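Local coordinates for protein putative amidohydrolase/peptidase (PDB 4WJB) that is probably a zinc-dependent M20-family hydrolase that cleaves carbon-nitrogen bonds other than peptide bonds, at residues G83-A88 against E128-V133. Numbering follows the deposited sequence.
Sequences GRRPDA and ETERPV. With SO4 (sulfate ion), chain F.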
loop_
_atom_site.group_PDB
_atom_site.type_symbol
_atom_site.label_atom_id
_atom_site.label_comp_id
_atom_site.label_asym_id
_atom_site.label_seq_id
_atom_site.Cartn_x
_atom_site.Cartn_y
_atom_site.Cartn_z
ATOM N N GLY A 83 -2.291 -43.473 -38.309
ATOM C CA GLY A 83 -0.929 -43.611 -38.793
ATOM C C GLY A 83 -0.751 -44.989 -39.400
ATOM O O GLY A 83 -1.628 -45.840 -39.255
ATOM N N ARG A 84 0.374 -45.212 -40.074
ATOM C CA ARG A 84 0.655 -46.507 -40.690
ATOM C C ARG A 84 0.706 -47.613 -39.637
ATOM O O ARG A 84 0.223 -48.719 -39.862
ATOM C CB ARG A 84 1.971 -46.456 -41.472
ATOM C CG ARG A 84 2.166 -47.604 -42.447
ATOM C CD ARG A 84 3.552 -47.573 -43.069
ATOM N NE ARG A 84 4.595 -47.714 -42.058
ATOM C CZ ARG A 84 5.004 -48.878 -41.560
ATOM N NH1 ARG A 84 5.957 -48.909 -40.638
ATOM N NH2 ARG A 84 4.464 -50.011 -41.987
ATOM N N ARG A 85 1.298 -47.310 -38.485
ATOM C CA ARG A 85 1.300 -48.241 -37.362
ATOM C C ARG A 85 0.326 -47.759 -36.297
ATOM O O ARG A 85 0.656 -46.868 -35.520
ATOM C CB ARG A 85 2.704 -48.385 -36.764
ATOM C CG ARG A 85 3.688 -49.101 -37.665
ATOM C CD ARG A 85 4.965 -49.480 -36.931
ATOM N NE ARG A 85 5.768 -48.315 -36.569
ATOM C CZ ARG A 85 5.990 -47.913 -35.321
ATOM N NH1 ARG A 85 5.470 -48.584 -34.302
ATOM N NH2 ARG A 85 6.740 -46.844 -35.094
ATOM N N PRO A 86 -0.882 -48.342 -36.265
ATOM C CA PRO A 86 -1.942 -47.895 -35.351
ATOM C C PRO A 86 -1.585 -48.001 -33.872
ATOM O O PRO A 86 -2.109 -47.225 -33.071
ATOM C CB PRO A 86 -3.115 -48.832 -35.682
ATOM C CG PRO A 86 -2.511 -49.986 -36.415
ATOM C CD PRO A 86 -1.341 -49.422 -37.155
ATOM N N ASP A 87 -0.717 -48.941 -33.510
ATOM C CA ASP A 87 -0.379 -49.122 -32.104
ATOM C C ASP A 87 0.850 -48.311 -31.696
ATOM O O ASP A 87 1.309 -48.408 -30.560
ATOM C CB ASP A 87 -0.174 -50.609 -31.786
ATOM C CG ASP A 87 0.961 -51.234 -32.575
ATOM O OD1 ASP A 87 1.403 -50.638 -33.581
ATOM O OD2 ASP A 87 1.401 -52.339 -32.194
ATOM N N ALA A 88 1.370 -47.503 -32.616
ATOM C CA ALA A 88 2.506 -46.634 -32.310
ATOM C C ALA A 88 2.105 -45.487 -31.380
ATOM O O ALA A 88 0.975 -45.003 -31.435
ATOM C CB ALA A 88 3.112 -46.079 -33.592
ATOM N N GLU A 128 0.666 -39.974 -45.631
ATOM C CA GLU A 128 0.581 -40.998 -44.592
ATOM C C GLU A 128 1.744 -40.842 -43.607
ATOM O O GLU A 128 2.898 -40.702 -44.015
ATOM C CB GLU A 128 0.581 -42.406 -45.200
ATOM C CG GLU A 128 1.018 -43.503 -44.226
ATOM C CD GLU A 128 0.720 -44.911 -44.722
ATOM O OE1 GLU A 128 -0.399 -45.410 -44.474
ATOM O OE2 GLU A 128 1.610 -45.523 -45.351
ATOM N N THR A 129 1.435 -40.856 -42.314
ATOM C CA THR A 129 2.464 -40.751 -41.283
ATOM C C THR A 129 2.689 -42.097 -40.607
ATOM O O THR A 129 1.793 -42.947 -40.587
ATOM C CB THR A 129 2.095 -39.703 -40.215
ATOM O OG1 THR A 129 0.899 -40.105 -39.535
ATOM C CG2 THR A 129 1.879 -38.344 -40.861
ATOM N N GLU A 130 3.889 -42.300 -40.069
ATOM C CA GLU A 130 4.189 -43.537 -39.356
ATOM C C GLU A 130 3.324 -43.655 -38.114
ATOM O O GLU A 130 2.752 -44.711 -37.832
ATOM C CB GLU A 130 5.667 -43.607 -38.967
ATOM C CG GLU A 130 6.574 -44.025 -40.096
ATOM C CD GLU A 130 6.141 -45.339 -40.720
ATOM O OE1 GLU A 130 5.835 -45.343 -41.931
ATOM O OE2 GLU A 130 6.096 -46.360 -39.998
ATOM N N ARG A 131 3.231 -42.548 -37.388
ATOM C CA ARG A 131 2.512 -42.483 -36.127
ATOM C C ARG A 131 1.174 -41.805 -36.287
ATOM O O ARG A 131 1.042 -40.869 -37.071
ATOM C CB ARG A 131 3.334 -41.722 -35.083
ATOM C CG ARG A 131 4.640 -42.383 -34.792
ATOM C CD ARG A 131 5.540 -41.540 -33.930
ATOM N NE ARG A 131 6.775 -42.275 -33.712
ATOM C CZ ARG A 131 6.911 -43.239 -32.812
ATOM N NH1 ARG A 131 5.888 -43.566 -32.027
ATOM N NH2 ARG A 131 8.070 -43.872 -32.687
ATOM N N PRO A 132 0.174 -42.265 -35.528
ATOM C CA PRO A 132 -1.086 -41.529 -35.472
ATOM C C PRO A 132 -0.866 -40.147 -34.868
ATOM O O PRO A 132 0.041 -39.966 -34.056
ATOM C CB PRO A 132 -1.962 -42.395 -34.559
ATOM C CG PRO A 132 -0.988 -43.134 -33.708
ATOM C CD PRO A 132 0.181 -43.419 -34.613
ATOM N N VAL A 133 -1.683 -39.186 -35.280
ATOM C CA VAL A 133 -1.652 -37.840 -34.725
ATOM C C VAL A 133 -2.937 -37.560 -33.951
ATOM O O VAL A 133 -4.028 -37.701 -34.496
ATOM C CB VAL A 133 -1.482 -36.785 -35.840
ATOM C CG1 VAL A 133 -1.487 -35.375 -35.254
ATOM C CG2 VAL A 133 -0.211 -37.053 -36.630
HETATM S S SO4 F . 6.809 -46.758 -30.874
HETATM O O1 SO4 F . 7.858 -46.108 -30.094
HETATM O O2 SO4 F . 5.584 -46.817 -30.085
HETATM O O3 SO4 F . 6.569 -46.016 -32.104
HETATM O O4 SO4 F . 7.219 -48.111 -31.250
#
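R84 takes the carboxylate of E130 side-on in a two-pronged salt bridge made of hydrogen bonds: NE of R84 lies 2.7 Å from OE1 of E130, and NH1 of R84 lies 2.6 Å from OE2 of E130. Both oxygens use their syn lone pairs and lie near the guanidinium plane, a fit that suits arginine, whose NE and NH1 hydrogens point the same way. R84 runs out extended through chi2, then turns at chi3 (62°), which brings this edge to the acid, while its CG passes 3.6 Å from OE2 of E128. NE of R85 adds a long salt bridge to E130 OE2.

Beneath these charges two backbone hydrogen bonds join R84 N to T129 O (2.7 Å) and R85 N to E130 O (3.0 Å). G83, with no side chain, lets its CA come within 3.3 Å of T129 O and the backbones lie close at R131 and P132. P132 packs its ring against A88, the last residue of a type I turn begun by R85.

Further out, R131 is held by E423 O and A89 O; R85 NH2 and, weakly, R131 NH2 reach a sulfate, probably from the crystallisation liquor, whose O3 is not securely placed. The contact thus ties two loops leading into strands 91-96 and 133-138, far from the zinc site; E130 probably balances mainly the charge of R84, with a weaker pull on R85.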